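Uncharacterized protein AsbF (Bacillus anthracis, PDB 3DX5) catalyses the manganese-dependent dehydration of 3-dehydroshikimate to 3,4-dihydroxybenzoate, a building block of the siderophore petrobactin. Local coordinates at residues M1-I15 with D247-K260. Sequence-based numbering, arbitrary orientation.
Sequences MKYSLCTISFRHQLI and DHFASLEWFGHNAK. With MN (manganese (II) ion), chain B; DHB (3,4-dihydroxybenzoic acid), chain D.
The seam that closes the TIM barrel, where first strand 2-6 meets last strand 249-252 in parallel, is stitched by backbone bonds on Ser4 and its neighbours: Ala250 N to Lys2 O (3.0 Å), Ser4 N to Ala250 O (2.9 Å) and Leu252 N to Ser4 O (3.0 Å). Inside the barrel, Ser4 OG donates to Ser251 OG over 2.7 Å, and Ser251 OG is also hydrogen-bonded to Glu33 of strand 31-35; Cys6 SG packs on Ser251 CB. Outside it, Tyr3 CD1 lies against Leu252 CD2, both next to helix 259-272. At the barrel's N-terminal end the bent Lys2 chain folds over one face of the Phe249 ring, giving a CH-pi contact from CE and a cation-pi contact from NZ, 4.0 Å from the ring centroid. Past the strands, a water takes the N-H of Cys6 and donates to Ser9 OG and Leu252 O. Ser9 OG, held beside its own backbone N (chi1 -62°), donates to an in-plane lone pair of Trp254 O at 2.7 Å. The Arg11 guanidinium stands nearly upright to the Phe255 ring, 78° between planes, with Phe255 CD1 over one face of the guanidinium. Its edge grips two carbonyls in its own plane: NH2 reaches Phe255 O (2.9 Å) and NH1 reaches Ile8 O, so that one guanidinium joins the loop after strand 2-6 to the loop after strand 249-252. The Phe255 ring touches Ile8 CG2 through CE1 and dihydroxybenzoate C4 through CE2 (3.5 Å), while Ile8 CD1 nears the ligand carboxylate. Glu253, extended with CG anti to N (chi1 -163°), chelates manganese through both carboxylate oxygens; Glu142, Asp172, His198 and ligand O3 complete the sphere, and Lys200 hydrogen-bonds to OE1 of Glu253. A metal site at the C-terminal mouth of the strands is characteristic of xylose isomerase-like TIM barrels.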
loop_
_atom_site.group_PDB
_atom_site.type_symbol
_atom_site.label_atom_id
_atom_site.label_comp_id
_atom_site.label_asym_id
_atom_site.label_seq_id
_atom_site.Cartn_x
_atom_site.Cartn_y
_atom_site.Cartn_z
HETATM N N MSE A 1 -24.538 -17.754 -6.180
HETATM C CA MSE A 1 -24.103 -17.106 -4.918
HETATM C C MSE A 1 -23.855 -15.592 -5.059
HETATM O O MSE A 1 -24.069 -15.013 -6.129
HETATM C CB MSE A 1 -22.875 -17.829 -4.354
HETATM C CG MSE A 1 -21.746 -18.054 -5.332
HETATM SE SE MSE A 1 -20.288 -18.604 -4.209
HETATM C CE MSE A 1 -20.815 -17.689 -2.559
ATOM N N LYS A 2 -23.461 -14.958 -3.960
ATOM C CA LYS A 2 -23.229 -13.513 -3.929
ATOM C C LYS A 2 -21.749 -13.207 -3.942
ATOM O O LYS A 2 -21.005 -13.715 -3.112
ATOM C CB LYS A 2 -23.850 -12.899 -2.684
ATOM C CG LYS A 2 -25.340 -12.633 -2.852
ATOM C CD LYS A 2 -26.164 -13.044 -1.664
ATOM C CE LYS A 2 -25.842 -12.273 -0.401
ATOM N NZ LYS A 2 -25.214 -13.156 0.588
ATOM N N TYR A 3 -21.355 -12.349 -4.869
ATOM C CA TYR A 3 -19.951 -11.984 -5.025
ATOM C C TYR A 3 -19.740 -10.574 -4.532
ATOM O O TYR A 3 -20.602 -9.679 -4.729
ATOM C CB TYR A 3 -19.505 -12.095 -6.495
ATOM C CG TYR A 3 -19.500 -13.523 -6.915
ATOM C CD1 TYR A 3 -18.480 -14.375 -6.464
ATOM C CD2 TYR A 3 -20.524 -14.051 -7.708
ATOM C CE1 TYR A 3 -18.484 -15.745 -6.792
ATOM C CE2 TYR A 3 -20.540 -15.438 -8.068
ATOM C CZ TYR A 3 -19.509 -16.268 -7.576
ATOM O OH TYR A 3 -19.470 -17.624 -7.865
ATOM N N SER A 4 -18.582 -10.373 -3.927
ATOM C CA SER A 4 -18.183 -9.048 -3.538
ATOM C C SER A 4 -16.822 -8.666 -4.118
ATOM O O SER A 4 -15.983 -9.504 -4.435
ATOM C CB SER A 4 -18.208 -8.876 -2.003
ATOM O OG SER A 4 -17.604 -9.983 -1.354
ATOM N N LEU A 5 -16.619 -7.368 -4.213
ATOM C CA LEU A 5 -15.389 -6.784 -4.665
ATOM C C LEU A 5 -14.636 -6.293 -3.398
ATOM O O LEU A 5 -15.272 -5.763 -2.499
ATOM C CB LEU A 5 -15.838 -5.606 -5.541
ATOM C CG LEU A 5 -14.856 -4.621 -6.076
ATOM C CD1 LEU A 5 -15.464 -3.936 -7.260
ATOM C CD2 LEU A 5 -14.554 -3.609 -4.966
ATOM N N CYS A 6 -13.316 -6.430 -3.323
ATOM C CA CYS A 6 -12.543 -5.863 -2.204
ATOM C C CYS A 6 -11.882 -4.584 -2.639
ATOM O O CYS A 6 -11.152 -4.589 -3.629
ATOM C CB CYS A 6 -11.352 -6.727 -1.841
ATOM S SG CYS A 6 -11.714 -8.379 -1.701
ATOM N N THR A 7 -12.060 -3.520 -1.874
ATOM C CA THR A 7 -11.346 -2.261 -2.181
ATOM C C THR A 7 -9.812 -2.377 -2.038
ATOM O O THR A 7 -9.102 -1.611 -2.659
ATOM C CB THR A 7 -11.898 -1.070 -1.375
ATOM O OG1 THR A 7 -11.505 -1.186 -0.006
ATOM C CG2 THR A 7 -13.449 -1.029 -1.479
ATOM N N ILE A 8 -9.316 -3.363 -1.269
ATOM C CA ILE A 8 -7.870 -3.627 -1.247
ATOM C C ILE A 8 -7.284 -3.924 -2.663
ATOM O O ILE A 8 -6.122 -3.660 -2.906
ATOM C CB ILE A 8 -7.496 -4.765 -0.249
ATOM C CG1 ILE A 8 -5.993 -4.721 0.115
ATOM C CG2 ILE A 8 -7.991 -6.163 -0.738
ATOM C CD1 ILE A 8 -5.596 -5.694 1.344
ATOM N N SER A 9 -8.106 -4.428 -3.597
ATOM C CA SER A 9 -7.643 -4.673 -4.975
ATOM C C SER A 9 -7.198 -3.387 -5.653
ATOM O O SER A 9 -6.482 -3.424 -6.666
ATOM C CB SER A 9 -8.757 -5.375 -5.825
ATOM O OG SER A 9 -9.063 -6.641 -5.241
ATOM N N PHE A 10 -7.651 -2.248 -5.114
ATOM C CA PHE A 10 -7.381 -0.925 -5.728
ATOM C C PHE A 10 -6.352 -0.115 -4.931
ATOM O O PHE A 10 -6.239 1.096 -5.131
ATOM C CB PHE A 10 -8.709 -0.148 -5.834
ATOM C CG PHE A 10 -9.695 -0.813 -6.734
ATOM C CD1 PHE A 10 -9.696 -0.521 -8.109
ATOM C CD2 PHE A 10 -10.577 -1.781 -6.236
ATOM C CE1 PHE A 10 -10.575 -1.177 -8.984
ATOM C CE2 PHE A 10 -11.452 -2.459 -7.099
ATOM C CZ PHE A 10 -11.452 -2.157 -8.473
ATOM N N ARG A 11 -5.606 -0.782 -4.034
ATOM C CA ARG A 11 -4.682 -0.092 -3.081
ATOM C C ARG A 11 -3.536 0.654 -3.790
ATOM O O ARG A 11 -2.902 1.522 -3.190
ATOM C CB ARG A 11 -4.113 -1.119 -2.078
ATOM C CG ARG A 11 -3.083 -2.143 -2.737
ATOM C CD ARG A 11 -2.947 -3.484 -1.918
ATOM N NE ARG A 11 -2.060 -4.406 -2.660
ATOM C CZ ARG A 11 -2.417 -5.023 -3.799
ATOM N NH1 ARG A 11 -3.667 -4.920 -4.265
ATOM N NH2 ARG A 11 -1.542 -5.773 -4.455
ATOM N N HIS A 12 -3.250 0.280 -5.046
ATOM C CA HIS A 12 -2.189 0.907 -5.835
ATOM C C HIS A 12 -2.649 1.759 -7.022
ATOM O O HIS A 12 -1.899 1.988 -7.988
ATOM C CB HIS A 12 -1.151 -0.141 -6.269
ATOM C CG HIS A 12 -0.432 -0.757 -5.108
ATOM N ND1 HIS A 12 -0.255 -2.113 -4.985
ATOM C CD2 HIS A 12 0.105 -0.201 -3.991
ATOM C CE1 HIS A 12 0.403 -2.371 -3.869
ATOM N NE2 HIS A 12 0.621 -1.228 -3.239
ATOM N N GLN A 13 -3.858 2.293 -6.925
ATOM C CA GLN A 13 -4.311 3.209 -7.949
ATOM C C GLN A 13 -5.171 4.319 -7.333
ATOM O O GLN A 13 -5.741 4.152 -6.252
ATOM C CB GLN A 13 -5.053 2.438 -9.070
ATOM C CG GLN A 13 -6.355 1.803 -8.653
ATOM C CD GLN A 13 -6.766 0.640 -9.602
ATOM O OE1 GLN A 13 -6.294 -0.503 -9.468
ATOM N NE2 GLN A 13 -7.667 0.926 -10.518
ATOM N N LEU A 14 -5.232 5.463 -8.014
ATOM C CA LEU A 14 -6.046 6.580 -7.577
ATOM C C LEU A 14 -7.446 6.325 -8.103
ATOM O O LEU A 14 -7.644 6.337 -9.304
ATOM C CB LEU A 14 -5.495 7.891 -8.181
ATOM C CG LEU A 14 -4.132 8.262 -7.608
ATOM C CD1 LEU A 14 -3.543 9.472 -8.334
ATOM C CD2 LEU A 14 -4.245 8.517 -6.088
ATOM N N ILE A 15 -8.406 6.095 -7.221
ATOM C CA ILE A 15 -9.781 5.920 -7.640
ATOM C C ILE A 15 -10.700 6.330 -6.463
ATOM O O ILE A 15 -10.386 6.064 -5.306
ATOM C CB ILE A 15 -10.070 4.435 -8.071
ATOM C CG1 ILE A 15 -11.487 4.302 -8.679
ATOM C CG2 ILE A 15 -9.886 3.446 -6.905
ATOM C CD1 ILE A 15 -11.799 2.866 -9.286
ATOM N N ASP A 247 -25.358 -18.543 2.331
ATOM C CA ASP A 247 -25.789 -17.174 2.197
ATOM C C ASP A 247 -24.630 -16.161 2.237
ATOM O O ASP A 247 -24.862 -14.956 2.159
ATOM C CB ASP A 247 -26.813 -16.878 3.299
ATOM C CG ASP A 247 -28.080 -17.714 3.153
ATOM O OD1 ASP A 247 -28.494 -17.987 2.013
ATOM O OD2 ASP A 247 -28.664 -18.096 4.183
ATOM N N HIS A 248 -23.398 -16.648 2.338
ATOM C CA HIS A 248 -22.226 -15.764 2.594
ATOM C C HIS A 248 -21.647 -15.198 1.327
ATOM O O HIS A 248 -21.731 -15.813 0.246
ATOM C CB HIS A 248 -21.154 -16.501 3.407
ATOM C CG HIS A 248 -21.724 -17.261 4.571
ATOM N ND1 HIS A 248 -22.531 -16.671 5.524
ATOM C CD2 HIS A 248 -21.657 -18.579 4.897
ATOM C CE1 HIS A 248 -22.905 -17.587 6.410
ATOM N NE2 HIS A 248 -22.389 -18.754 6.045
ATOM N N PHE A 249 -21.110 -13.990 1.430
ATOM C CA PHE A 249 -20.464 -13.380 0.287
ATOM C C PHE A 249 -19.122 -14.054 0.028
ATOM O O PHE A 249 -18.404 -14.434 0.979
ATOM C CB PHE A 249 -20.235 -11.887 0.554
ATOM C CG PHE A 249 -21.445 -11.012 0.228
ATOM C CD1 PHE A 249 -22.401 -10.693 1.225
ATOM C CD2 PHE A 249 -21.628 -10.522 -1.066
ATOM C CE1 PHE A 249 -23.528 -9.900 0.908
ATOM C CE2 PHE A 249 -22.722 -9.717 -1.385
ATOM C CZ PHE A 249 -23.685 -9.400 -0.397
ATOM N N ALA A 250 -18.761 -14.155 -1.248
ATOM C CA ALA A 250 -17.406 -14.542 -1.611
ATOM C C ALA A 250 -16.774 -13.359 -2.279
ATOM O O ALA A 250 -17.264 -12.902 -3.314
ATOM C CB ALA A 250 -17.422 -15.777 -2.584
ATOM N N SER A 251 -15.674 -12.853 -1.713
ATOM C CA SER A 251 -14.946 -11.764 -2.360
ATOM C C SER A 251 -13.953 -12.292 -3.399
ATOM O O SER A 251 -13.247 -13.267 -3.123
ATOM C CB SER A 251 -14.147 -10.987 -1.308
ATOM O OG SER A 251 -14.972 -10.014 -0.706
ATOM N N LEU A 252 -13.850 -11.612 -4.547
ATOM C CA LEU A 252 -12.836 -11.909 -5.533
ATOM C C LEU A 252 -11.587 -11.134 -5.113
ATOM O O LEU A 252 -11.422 -9.959 -5.481
ATOM C CB LEU A 252 -13.294 -11.520 -6.971
ATOM C CG LEU A 252 -14.622 -12.158 -7.408
ATOM C CD1 LEU A 252 -14.937 -11.815 -8.865
ATOM C CD2 LEU A 252 -14.613 -13.712 -7.178
ATOM N N GLU A 253 -10.739 -11.776 -4.312
ATOM C CA GLU A 253 -9.610 -11.096 -3.701
ATOM C C GLU A 253 -8.446 -11.015 -4.666
ATOM O O GLU A 253 -7.468 -11.784 -4.544
ATOM C CB GLU A 253 -9.166 -11.851 -2.449
ATOM C CG GLU A 253 -8.275 -11.011 -1.523
ATOM C CD GLU A 253 -7.843 -11.790 -0.283
ATOM O OE1 GLU A 253 -7.702 -13.029 -0.391
ATOM O OE2 GLU A 253 -7.656 -11.161 0.793
ATOM N N TRP A 254 -8.508 -10.066 -5.590
ATOM C CA TRP A 254 -7.451 -9.911 -6.585
ATOM C C TRP A 254 -6.375 -8.945 -6.123
ATOM O O TRP A 254 -6.665 -7.786 -5.795
ATOM C CB TRP A 254 -8.061 -9.407 -7.912
ATOM C CG TRP A 254 -7.065 -9.262 -9.030
ATOM C CD1 TRP A 254 -6.685 -8.106 -9.639
ATOM C CD2 TRP A 254 -6.359 -10.323 -9.692
ATOM N NE1 TRP A 254 -5.785 -8.370 -10.638
ATOM C CE2 TRP A 254 -5.570 -9.726 -10.705
ATOM C CE3 TRP A 254 -6.329 -11.717 -9.532
ATOM C CZ2 TRP A 254 -4.723 -10.469 -11.548
ATOM C CZ3 TRP A 254 -5.492 -12.480 -10.389
ATOM C CH2 TRP A 254 -4.707 -11.841 -11.397
ATOM N N PHE A 255 -5.130 -9.404 -6.104
ATOM C CA PHE A 255 -4.014 -8.569 -5.687
ATOM C C PHE A 255 -3.115 -8.187 -6.887
ATOM O O PHE A 255 -2.109 -7.527 -6.706
ATOM C CB PHE A 255 -3.179 -9.322 -4.654
ATOM C CG PHE A 255 -3.845 -9.464 -3.318
ATOM C CD1 PHE A 255 -4.445 -8.357 -2.708
ATOM C CD2 PHE A 255 -3.840 -10.683 -2.652
ATOM C CE1 PHE A 255 -5.004 -8.439 -1.469
ATOM C CE2 PHE A 255 -4.414 -10.793 -1.382
ATOM C CZ PHE A 255 -5.017 -9.669 -0.794
ATOM N N GLY A 256 -3.492 -8.607 -8.103
ATOM C CA GLY A 256 -2.642 -8.395 -9.293
ATOM C C GLY A 256 -2.896 -7.071 -10.000
ATOM O O GLY A 256 -3.604 -6.176 -9.485
ATOM N N HIS A 257 -2.314 -6.947 -11.187
ATOM C CA HIS A 257 -2.426 -5.719 -12.000
ATOM C C HIS A 257 -3.770 -5.668 -12.699
ATOM O O HIS A 257 -4.446 -6.698 -12.766
ATOM C CB HIS A 257 -1.261 -5.685 -13.019
ATOM C CG HIS A 257 0.068 -5.489 -12.356
ATOM N ND1 HIS A 257 1.187 -6.223 -12.680
ATOM C CD2 HIS A 257 0.429 -4.698 -11.315
ATOM C CE1 HIS A 257 2.196 -5.852 -11.909
ATOM N NE2 HIS A 257 1.759 -4.937 -11.067
ATOM N N ASN A 258 -4.173 -4.491 -13.196
ATOM C CA ASN A 258 -5.366 -4.375 -14.063
ATOM C C ASN A 258 -6.641 -4.885 -13.357
ATOM O O ASN A 258 -7.413 -5.656 -13.942
ATOM C CB ASN A 258 -5.170 -5.171 -15.387
ATOM C CG ASN A 258 -3.778 -5.007 -15.986
ATOM O OD1 ASN A 258 -3.124 -5.990 -16.355
ATOM N ND2 ASN A 258 -3.311 -3.763 -16.071
ATOM N N ALA A 259 -6.851 -4.484 -12.107
ATOM C CA ALA A 259 -7.948 -5.037 -11.310
ATOM C C ALA A 259 -9.311 -4.966 -12.018
ATOM O O ALA A 259 -10.055 -5.931 -12.017
ATOM C CB ALA A 259 -8.031 -4.378 -9.952
ATOM N N LYS A 260 -9.620 -3.824 -12.626
ATOM C CA LYS A 260 -10.908 -3.671 -13.285
ATOM C C LYS A 260 -11.127 -4.659 -14.434
ATOM O O LYS A 260 -12.200 -5.266 -14.528
ATOM C CB LYS A 260 -11.112 -2.231 -13.782
ATOM C CG LYS A 260 -11.511 -1.277 -12.708
ATOM C CD LYS A 260 -11.589 0.107 -13.377
ATOM C CE LYS A 260 -12.320 1.139 -12.570
ATOM N NZ LYS A 260 -12.153 2.440 -13.300
HETATM MN MN MN B . -7.538 -13.236 1.946
HETATM C C1 DHB D . -4.184 -9.846 2.886
HETATM C C2 DHB D . -5.062 -10.899 2.643
HETATM C C3 DHB D . -4.614 -12.061 2.006
HETATM O O3 DHB D . -5.415 -13.140 1.737
HETATM C C4 DHB D . -3.200 -12.151 1.633
HETATM O O4 DHB D . -2.804 -13.293 1.028
HETATM C C5 DHB D . -2.326 -11.104 1.908
HETATM C C6 DHB D . -2.836 -9.952 2.534
HETATM C C DHB D . -4.711 -8.590 3.560
HETATM O O1 DHB D . -3.998 -7.625 3.853
HETATM O O2 DHB D . -6.010 -8.494 3.837
HETATM O O HOH W 1 -23.696 -16.416 -1.488
HETATM O O HOH W 2 -11.821 -7.252 -5.618
HETATM O O HOH W 3 -4.518 -5.395 -7.077
HETATM O O HOH W 4 -7.942 -1.084 -12.865
HETATM O O HOH W 5 -5.120 -2.451 -10.864
#